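Local structure of clan CA, family C40, NlpC/P60 superfamily cysteine peptidase (Trichomonas vaginalis, 6BIO) at residues Val203-Gly208 and Pro268-Arg273; Arg199-Gln204 and Thr236-Tyr241; Pro219-Thr224 and Ile272-Thr277. The protein probably acts as a cysteine peptidase of the NlpC/P60 (C40) family, a peptidoglycan hydrolase that the parasite directs against bacteria. All blocks are in the same frame, centred on the assembly; numbering follows the deposited sequence.

Contact 1 (Val203-Gly208 and Pro268-Arg273); sequences VQDLHG and PVSTIR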
loop_
_atom_site.group_PDB
_atom_site.type_symbol
_atom_site.label_atom_id
_atom_site.label_comp_id
_atom_site.label_asym_id
_atom_site.label_seq_id
_atom_site.Cartn_x
_atom_site.Cartn_y
_atom_site.Cartn_z
ATOM N N VAL A 203 -6.785 6.598 -14.761
ATOM C CA VAL A 203 -7.378 6.950 -13.491
ATOM C C VAL A 203 -6.333 7.407 -12.490
ATOM O O VAL A 203 -6.571 8.340 -11.714
ATOM C CB VAL A 203 -8.261 5.804 -12.966
ATOM C CG1 VAL A 203 -8.928 6.213 -11.668
ATOM C CG2 VAL A 203 -9.315 5.494 -13.991
ATOM N N GLN A 204 -5.159 6.777 -12.515
ATOM C CA GLN A 204 -4.059 7.255 -11.687
ATOM C C GLN A 204 -3.760 8.715 -11.979
ATOM O O GLN A 204 -3.395 9.478 -11.086
ATOM C CB GLN A 204 -2.824 6.398 -11.945
ATOM C CG GLN A 204 -3.004 4.974 -11.438
ATOM C CD GLN A 204 -1.898 4.024 -11.870
ATOM O OE1 GLN A 204 -0.986 4.396 -12.617
ATOM N NE2 GLN A 204 -1.953 2.816 -11.394
ATOM N N ASP A 205 -3.966 9.115 -13.230
ATOM C CA ASP A 205 -3.795 10.493 -13.709
ATOM C C ASP A 205 -4.695 11.494 -13.017
ATOM O O ASP A 205 -4.461 12.700 -13.154
ATOM C CB ASP A 205 -4.118 10.507 -15.206
ATOM C CG ASP A 205 -3.946 11.875 -15.868
ATOM O OD1 ASP A 205 -2.786 12.341 -15.960
ATOM O OD2 ASP A 205 -4.995 12.389 -16.343
ATOM N N LEU A 206 -5.760 11.043 -12.353
ATOM C CA LEU A 206 -6.838 11.915 -11.878
ATOM C C LEU A 206 -6.802 12.132 -10.384
ATOM O O LEU A 206 -7.661 12.857 -9.853
ATOM C CB LEU A 206 -8.205 11.342 -12.269
ATOM C CG LEU A 206 -8.434 11.081 -13.753
ATOM C CD1 LEU A 206 -9.792 10.489 -13.945
ATOM C CD2 LEU A 206 -8.295 12.378 -14.561
ATOM N N HIS A 207 -5.854 11.501 -9.682
ATOM C CA HIS A 207 -5.806 11.560 -8.217
ATOM C C HIS A 207 -4.377 11.766 -7.768
ATOM O O HIS A 207 -3.449 11.738 -8.560
ATOM C CB HIS A 207 -6.443 10.308 -7.581
ATOM C CG HIS A 207 -7.834 10.056 -8.070
ATOM N ND1 HIS A 207 -8.929 10.748 -7.588
ATOM C CD2 HIS A 207 -8.302 9.234 -9.038
ATOM C CE1 HIS A 207 -10.010 10.350 -8.238
ATOM N NE2 HIS A 207 -9.657 9.425 -9.118
ATOM N N GLY A 208 -4.199 11.885 -6.461
ATOM C CA GLY A 208 -2.935 12.282 -5.889
ATOM C C GLY A 208 -2.726 13.777 -6.003
ATOM O O GLY A 208 -3.387 14.472 -6.766
ATOM N N PRO A 268 4.368 12.881 -24.555
ATOM C CA PRO A 268 4.006 13.984 -23.668
ATOM C C PRO A 268 3.508 13.519 -22.316
ATOM O O PRO A 268 2.754 12.552 -22.203
ATOM C CB PRO A 268 2.874 14.673 -24.418
ATOM C CG PRO A 268 2.342 13.607 -25.293
ATOM C CD PRO A 268 3.495 12.822 -25.730
ATOM N N VAL A 269 3.936 14.242 -21.290
ATOM C CA VAL A 269 3.415 14.071 -19.946
ATOM C C VAL A 269 1.987 14.593 -19.897
ATOM O O VAL A 269 1.672 15.650 -20.454
ATOM C CB VAL A 269 4.274 14.871 -18.961
ATOM C CG1 VAL A 269 3.607 14.867 -17.599
ATOM C CG2 VAL A 269 5.669 14.273 -18.871
ATOM N N SER A 270 1.141 13.885 -19.151
ATOM C CA SER A 270 -0.202 14.374 -18.794
ATOM C C SER A 270 -0.138 15.060 -17.438
ATOM O O SER A 270 -0.273 16.276 -17.356
ATOM C CB SER A 270 -1.207 13.237 -18.796
ATOM O OG SER A 270 -2.435 13.684 -18.332
ATOM N N THR A 271 0.071 14.300 -16.359
ATOM C CA THR A 271 0.268 14.907 -15.048
ATOM C C THR A 271 1.362 14.186 -14.279
ATOM O O THR A 271 1.722 13.041 -14.567
ATOM C CB THR A 271 -1.030 14.973 -14.172
ATOM O OG1 THR A 271 -1.454 13.683 -13.780
ATOM C CG2 THR A 271 -2.167 15.733 -14.867
ATOM N N ILE A 272 1.887 14.895 -13.293
ATOM C CA ILE A 272 2.768 14.360 -12.254
ATOM C C ILE A 272 1.960 14.344 -10.969
ATOM O O ILE A 272 1.413 15.379 -10.558
ATOM C CB ILE A 272 4.032 15.223 -12.101
ATOM C CG1 ILE A 272 4.786 15.326 -13.453
ATOM C CG2 ILE A 272 4.914 14.633 -10.989
ATOM C CD1 ILE A 272 5.844 16.389 -13.442
ATOM N N ARG A 273 1.879 13.169 -10.330
ATOM C CA ARG A 273 0.999 12.986 -9.189
ATOM C C ARG A 273 1.777 12.399 -8.017
ATOM O O ARG A 273 2.546 11.432 -8.178
ATOM C CB ARG A 273 -0.155 12.037 -9.520
ATOM C CG ARG A 273 -1.116 12.536 -10.573
ATOM C CD ARG A 273 -1.820 13.781 -10.152
ATOM N NE ARG A 273 -2.892 14.133 -11.076
ATOM C CZ ARG A 273 -3.953 14.860 -10.757
ATOM N NH1 ARG A 273 -4.142 15.264 -9.514
ATOM N NH2 ARG A 273 -4.859 15.145 -11.705
#
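Asp205 reaches across to strand 269-274 with one carboxylate oxygen, OD1, which takes a hydrogen bond from Ser270 OG at 2.7 Å. The hydroxyl comes in on the syn side, 30° out of the carboxylate plane. Thr271 OG1 lies 2.9 Å from the same Asp205 OD1, but its proton has another acceptor within range, so this bond is less certain. Thr224 OG1, on the adjoining strand 222-225, adds a further hydrogen bond to OD1, so hydroxyls from two strands gather round a single buried oxygen. A chi1 of -178° sets the carboxylate opposite the backbone nitrogen of Asp205, and from there OD1 meets the strand. The segment 203-208 leaves the short helix 201-204 through a type I beta turn, Gln204 to His207, and runs into strand 209-210, the edge strand that pairs with 269-274 in the antiparallel sheet of the NlpC/P60 domain. Arg273 takes the carbonyl of Asp205 in the turn and that of Gly208 just beyond it. Its NE and NH2 both donate to Asp205 O, at 3.0 and 2.9 Å, in weak, bent bonds. A straighter bond runs from Arg273 NH1 to Gly208 O at 3.0 Å. The arginine chain bends at chi2 (-63°), and NE also donates to Thr271 OG1 at 3.1 Å. His207 N lies over the centre of one guanidinium face. The carbonyl of Gln204 instead accepts from Tyr275 OH.

Contact 2 (Arg199-Gln204 and Thr236-Tyr241); sequences RTADVQ and THVGMY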
loop_
_atom_site.group_PDB
_atom_site.type_symbol
_atom_site.label_atom_id
_atom_site.label_comp_id
_atom_site.label_asym_id
_atom_site.label_seq_id
_atom_site.Cartn_x
_atom_site.Cartn_y
_atom_site.Cartn_z
ATOM N N ARG A 199 -6.132 1.351 -10.538
ATOM C CA ARG A 199 -5.366 0.352 -11.268
ATOM C C ARG A 199 -4.840 0.809 -12.617
ATOM O O ARG A 199 -3.780 0.310 -13.032
ATOM C CB ARG A 199 -6.216 -0.909 -11.427
ATOM C CG ARG A 199 -5.627 -2.028 -12.267
ATOM C CD ARG A 199 -4.301 -2.535 -11.712
ATOM N NE ARG A 199 -3.749 -3.641 -12.499
ATOM C CZ ARG A 199 -3.041 -3.490 -13.603
ATOM N NH1 ARG A 199 -2.904 -2.297 -14.147
ATOM N NH2 ARG A 199 -2.570 -4.565 -14.191
ATOM N N THR A 200 -5.542 1.675 -13.332
ATOM C CA THR A 200 -5.165 2.012 -14.703
ATOM C C THR A 200 -4.579 3.428 -14.761
ATOM O O THR A 200 -4.937 4.321 -13.970
ATOM C CB THR A 200 -6.349 1.836 -15.655
ATOM O OG1 THR A 200 -7.413 2.691 -15.267
ATOM C CG2 THR A 200 -6.846 0.428 -15.627
ATOM N N ALA A 201 -3.727 3.644 -15.768
ATOM C CA ALA A 201 -3.000 4.892 -15.867
ATOM C C ALA A 201 -3.953 6.062 -16.013
ATOM O O ALA A 201 -3.712 7.125 -15.461
ATOM C CB ALA A 201 -2.033 4.875 -17.051
ATOM N N ASP A 202 -5.032 5.893 -16.795
ATOM C CA ASP A 202 -5.936 7.012 -17.016
ATOM C C ASP A 202 -6.721 7.430 -15.781
ATOM O O ASP A 202 -7.275 8.526 -15.753
ATOM C CB ASP A 202 -6.889 6.713 -18.171
ATOM C CG ASP A 202 -7.739 5.464 -17.971
ATOM O OD1 ASP A 202 -7.508 4.659 -17.059
ATOM O OD2 ASP A 202 -8.613 5.213 -18.816
ATOM N N VAL A 203 -6.785 6.598 -14.761
ATOM C CA VAL A 203 -7.378 6.950 -13.491
ATOM C C VAL A 203 -6.333 7.407 -12.490
ATOM O O VAL A 203 -6.571 8.340 -11.714
ATOM C CB VAL A 203 -8.261 5.804 -12.966
ATOM C CG1 VAL A 203 -8.928 6.213 -11.668
ATOM C CG2 VAL A 203 -9.315 5.494 -13.991
ATOM N N GLN A 204 -5.159 6.777 -12.515
ATOM C CA GLN A 204 -4.059 7.255 -11.687
ATOM C C GLN A 204 -3.760 8.715 -11.979
ATOM O O GLN A 204 -3.395 9.478 -11.086
ATOM C CB GLN A 204 -2.824 6.398 -11.945
ATOM C CG GLN A 204 -3.004 4.974 -11.438
ATOM C CD GLN A 204 -1.898 4.024 -11.870
ATOM O OE1 GLN A 204 -0.986 4.396 -12.617
ATOM N NE2 GLN A 204 -1.953 2.816 -11.394
ATOM N N THR A 236 -2.288 6.774 -21.512
ATOM C CA THR A 236 -2.096 5.375 -21.807
ATOM C C THR A 236 -0.889 4.755 -21.136
ATOM O O THR A 236 -0.659 3.568 -21.346
ATOM C CB THR A 236 -1.925 5.210 -23.326
ATOM O OG1 THR A 236 -0.834 6.026 -23.759
ATOM C CG2 THR A 236 -3.190 5.608 -24.082
ATOM N N HIS A 237 -0.092 5.510 -20.395
ATOM C CA HIS A 237 1.129 4.963 -19.823
ATOM C C HIS A 237 1.450 5.730 -18.550
ATOM O O HIS A 237 0.971 6.854 -18.331
ATOM C CB HIS A 237 2.279 5.109 -20.837
ATOM C CG HIS A 237 3.487 4.295 -20.513
ATOM N ND1 HIS A 237 3.529 2.937 -20.705
ATOM C CD2 HIS A 237 4.712 4.649 -20.051
ATOM C CE1 HIS A 237 4.720 2.477 -20.342
ATOM N NE2 HIS A 237 5.459 3.498 -19.954
ATOM N N VAL A 238 2.296 5.128 -17.722
ATOM C CA VAL A 238 2.688 5.720 -16.445
ATOM C C VAL A 238 4.013 5.122 -16.031
ATOM O O VAL A 238 4.302 3.966 -16.348
ATOM C CB VAL A 238 1.602 5.474 -15.368
ATOM C CG1 VAL A 238 1.402 3.986 -15.116
ATOM C CG2 VAL A 238 1.901 6.215 -14.061
ATOM N N GLY A 239 4.814 5.901 -15.297
ATOM C CA GLY A 239 6.020 5.415 -14.647
ATOM C C GLY A 239 6.256 6.183 -13.364
ATOM O O GLY A 239 5.539 7.126 -13.061
ATOM N N MET A 240 7.251 5.747 -12.585
ATOM C CA MET A 240 7.531 6.343 -11.275
ATOM C C MET A 240 8.907 7.006 -11.299
ATOM O O MET A 240 9.903 6.358 -11.608
ATOM C CB MET A 240 7.510 5.293 -10.156
ATOM C CG MET A 240 7.678 5.901 -8.802
ATOM S SD MET A 240 7.669 4.725 -7.460
ATOM C CE MET A 240 6.010 4.079 -7.575
ATOM N N TYR A 241 8.955 8.288 -10.956
ATOM C CA TYR A 241 10.225 8.995 -10.868
ATOM C C TYR A 241 11.053 8.371 -9.752
ATOM O O TYR A 241 10.535 8.105 -8.664
ATOM C CB TYR A 241 9.972 10.485 -10.597
ATOM C CG TYR A 241 11.219 11.312 -10.768
ATOM C CD1 TYR A 241 11.741 11.549 -12.037
ATOM C CD2 TYR A 241 11.851 11.864 -9.689
ATOM C CE1 TYR A 241 12.890 12.285 -12.205
ATOM C CE2 TYR A 241 13.015 12.592 -9.842
ATOM C CZ TYR A 241 13.531 12.808 -11.116
ATOM O OH TYR A 241 14.708 13.550 -11.304
#
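Ala201 and Gln204, one turn apart on the short helix 201-204, meet the start of strand 237-243 without a hydrogen bond between the segments. The methyl of Ala201 points toward the strand and rests near the backbone of His237, with CB 3.8 Å from His237 O, and it also touches Val238 CG1 at 4.0 Å. Val238 holds CG1 between its backbone N and carbonyl carbon (chi1 62°), which puts CG1 against Ala201 CB and brings both methyls close to Gln204 OE1. Gln204 comes across them at about a right angle. Its chain is extended beyond CG (chi2 171°), bringing the amide oxygen OE1 to 3.5 Å from Val238 CG1 and 3.7 Å from Val238 CG2. This buried oxygen has no polar partner in the model. NE2 donates to the carbonyls of His198 and Ser183, which probably fixes the flip of the amide and leaves OE1 against the valine. Phe225 on the next strand is opposed by two residues, Thr236 and His237, a classic beta bulge. CB of His237 points away from the helix; its NE2 hydrogen-bonds His249 ND1 and the side chain touches Cys182, consistent with the Cys-His-His site of NlpC/P60 peptidases. Val238 also touches Met186 of helix 182-191 and Ile222 and Thr224 of the neighbouring strand 222-225, placing the contact between two helices and the sheet.

Contact 3 (Pro219-Thr224 and Ile272-Thr277); sequences PGDIIT and IRRYWT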
loop_
_atom_site.group_PDB
_atom_site.type_symbol
_atom_site.label_atom_id
_atom_site.label_comp_id
_atom_site.label_asym_id
_atom_site.label_seq_id
_atom_site.Cartn_x
_atom_site.Cartn_y
_atom_site.Cartn_z
ATOM N N PRO A 219 11.328 11.574 -5.915
ATOM C CA PRO A 219 11.201 10.118 -5.998
ATOM C C PRO A 219 9.848 9.669 -5.467
ATOM O O PRO A 219 9.387 10.126 -4.411
ATOM C CB PRO A 219 12.340 9.624 -5.100
ATOM C CG PRO A 219 13.419 10.695 -5.327
ATOM C CD PRO A 219 12.633 11.980 -5.353
ATOM N N GLY A 220 9.239 8.728 -6.169
ATOM C CA GLY A 220 7.952 8.215 -5.786
ATOM C C GLY A 220 6.780 8.892 -6.457
ATOM O O GLY A 220 5.674 8.332 -6.455
ATOM N N ASP A 221 6.976 10.086 -7.011
ATOM C CA ASP A 221 5.928 10.703 -7.811
ATOM C C ASP A 221 5.727 9.847 -9.051
ATOM O O ASP A 221 6.668 9.267 -9.585
ATOM C CB ASP A 221 6.312 12.135 -8.233
ATOM C CG ASP A 221 6.440 13.099 -7.053
ATOM O OD1 ASP A 221 5.965 12.762 -5.946
ATOM O OD2 ASP A 221 6.963 14.238 -7.306
ATOM N N ILE A 222 4.485 9.753 -9.504
ATOM C CA ILE A 222 4.185 9.076 -10.764
ATOM C C ILE A 222 3.990 10.112 -11.857
ATOM O O ILE A 222 3.660 11.269 -11.603
ATOM C CB ILE A 222 3.009 8.091 -10.694
ATOM C CG1 ILE A 222 1.677 8.786 -10.501
ATOM C CG2 ILE A 222 3.301 7.019 -9.602
ATOM C CD1 ILE A 222 0.509 7.876 -10.652
ATOM N N ILE A 223 4.331 9.707 -13.076
ATOM C CA ILE A 223 4.219 10.532 -14.270
ATOM C C ILE A 223 3.359 9.773 -15.258
ATOM O O ILE A 223 3.697 8.644 -15.620
ATOM C CB ILE A 223 5.593 10.779 -14.899
ATOM C CG1 ILE A 223 6.648 11.218 -13.880
ATOM C CG2 ILE A 223 5.467 11.782 -16.013
ATOM C CD1 ILE A 223 8.064 10.844 -14.339
ATOM N N THR A 224 2.233 10.364 -15.672
ATOM C CA THR A 224 1.407 9.743 -16.699
ATOM C C THR A 224 1.715 10.364 -18.055
ATOM O O THR A 224 2.193 11.503 -18.144
ATOM C CB THR A 224 -0.073 9.880 -16.364
ATOM O OG1 THR A 224 -0.394 11.267 -16.277
ATOM C CG2 THR A 224 -0.379 9.161 -15.049
ATOM N N ILE A 272 1.887 14.895 -13.293
ATOM C CA ILE A 272 2.768 14.360 -12.254
ATOM C C ILE A 272 1.960 14.344 -10.969
ATOM O O ILE A 272 1.413 15.379 -10.558
ATOM C CB ILE A 272 4.032 15.223 -12.101
ATOM C CG1 ILE A 272 4.786 15.326 -13.453
ATOM C CG2 ILE A 272 4.914 14.633 -10.989
ATOM C CD1 ILE A 272 5.844 16.389 -13.442
ATOM N N ARG A 273 1.879 13.169 -10.330
ATOM C CA ARG A 273 0.999 12.986 -9.189
ATOM C C ARG A 273 1.777 12.399 -8.017
ATOM O O ARG A 273 2.546 11.432 -8.178
ATOM C CB ARG A 273 -0.155 12.037 -9.520
ATOM C CG ARG A 273 -1.116 12.536 -10.573
ATOM C CD ARG A 273 -1.820 13.781 -10.152
ATOM N NE ARG A 273 -2.892 14.133 -11.076
ATOM C CZ ARG A 273 -3.953 14.860 -10.757
ATOM N NH1 ARG A 273 -4.142 15.264 -9.514
ATOM N NH2 ARG A 273 -4.859 15.145 -11.705
ATOM N N ARG A 274 1.543 12.965 -6.840
ATOM C CA ARG A 274 2.239 12.598 -5.607
ATOM C C ARG A 274 1.223 11.943 -4.671
ATOM O O ARG A 274 0.324 12.606 -4.135
ATOM C CB ARG A 274 2.865 13.840 -4.978
ATOM C CG ARG A 274 3.544 13.554 -3.647
ATOM C CD ARG A 274 4.440 14.700 -3.203
ATOM N NE ARG A 274 5.453 14.968 -4.227
ATOM C CZ ARG A 274 6.154 16.086 -4.345
ATOM N NH1 ARG A 274 6.029 17.076 -3.460
ATOM N NH2 ARG A 274 7.011 16.214 -5.356
ATOM N N TYR A 275 1.345 10.634 -4.522
ATOM C CA TYR A 275 0.437 9.855 -3.697
ATOM C C TYR A 275 0.960 9.644 -2.289
ATOM O O TYR A 275 0.226 9.128 -1.444
ATOM C CB TYR A 275 0.148 8.507 -4.360
ATOM C CG TYR A 275 -0.868 8.580 -5.470
ATOM C CD1 TYR A 275 -0.514 8.936 -6.757
ATOM C CD2 TYR A 275 -2.186 8.253 -5.222
ATOM C CE1 TYR A 275 -1.476 8.969 -7.769
ATOM C CE2 TYR A 275 -3.145 8.296 -6.231
ATOM C CZ TYR A 275 -2.778 8.657 -7.494
ATOM O OH TYR A 275 -3.740 8.602 -8.485
ATOM N N TRP A 276 2.215 9.987 -2.017
ATOM C CA TRP A 276 2.787 9.924 -0.682
ATOM C C TRP A 276 2.619 11.267 0.008
ATOM O O TRP A 276 2.521 12.315 -0.639
ATOM C CB TRP A 276 4.267 9.542 -0.760
ATOM C CG TRP A 276 5.140 10.422 -1.618
ATOM C CD1 TRP A 276 5.333 10.344 -2.973
ATOM C CD2 TRP A 276 5.921 11.512 -1.163
ATOM N NE1 TRP A 276 6.215 11.309 -3.372
ATOM C CE2 TRP A 276 6.596 12.042 -2.276
ATOM C CE3 TRP A 276 6.138 12.085 0.088
ATOM C CZ2 TRP A 276 7.464 13.109 -2.168
ATOM C CZ3 TRP A 276 6.984 13.145 0.180
ATOM C CH2 TRP A 276 7.632 13.656 -0.930
ATOM N N THR A 277 2.525 11.222 1.334
ATOM C CA THR A 277 2.252 12.436 2.093
ATOM C C THR A 277 3.178 12.631 3.263
ATOM O O THR A 277 3.097 13.671 3.923
ATOM C CB THR A 277 0.819 12.456 2.651
ATOM O OG1 THR A 277 0.702 11.469 3.658
ATOM C CG2 THR A 277 -0.207 12.203 1.594
HETATM O O HOH W 1 2.995 9.257 -6.405
#
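The carboxylate of Asp221 and the guanidinium of Arg274 lie nearly coplanar, their planes 21° apart, in a two-pronged side-on salt bridge. Arg274 NE donates to Asp221 OD1 and NH2 to Asp221 OD2, both at 2.8 Å and both almost straight. The bend in the arginine chain at chi3 (-58°) turns its NE edge to the acid. Asp221 OD1 is shared: Trp276 NE1 also donates to it at 3.0 Å, arriving nearly along the C-O axis, although the oxygen sits 31° out of the indole plane. CD of Arg274 lies 3.5 Å above one face of the Trp276 indole, offset toward the rim. Acid, arginine and tryptophan thus hold one another, while Leu218 N donates to OD2 and Asp216 O accepts from Arg274 NH2.

On the other side of the strand pair, Ile222 extends CD1 to Tyr275 CE1 at 3.7 Å, meeting the ring obliquely, and its CG1 packs beside Arg273 CB. Tyr275 continues past the isoleucine so that its OH donates to Gln204 O. Ile272 CG2 turns back to Asp221 CB, 4.0 Å away, on the face it shares with Ile223. Between these layers the backbones of Ile222 and Arg273 exchange two hydrogen bonds, N to O each way, at 2.9 Å. A water joins the two segments next to this pair: it donates to Gly220 O and Arg273 O and accepts from Tyr275 N. Gly220, with positive phi, lies obliquely against the indole of Trp276.

Ile222-Arg273 as a hydrogen-bonded pair and Ile223-Ile272 as a non-hydrogen-bonded one define an antiparallel ladder, joining neighbouring strands of the central sheet of the papain-like NlpC/P60 fold.

Overall arrangement
All three contacts belong to the NlpC/P60 domain and involve one antiparallel sheet. Contact 3 is the pairing of two neighbouring strands within it, whereas contact 2 sets helix 201-204 against the sheet and contact 1 joins the turn that follows to strand 269-274. Contact 2 is the buried, mostly apolar one, with no hydrogen bond across it. Contact 1 is partly exposed and almost wholly polar, with side chains gripping carbonyls and a carboxylate; contact 3, also partly buried, mixes backbone pairing, a salt bridge and isoleucine packing. Contacts 1 and 3 share Ile272 and Arg273, contacts 1 and 2 share Gln204, and Tyr241 N bonds to Asp221 O between contacts 2 and 3.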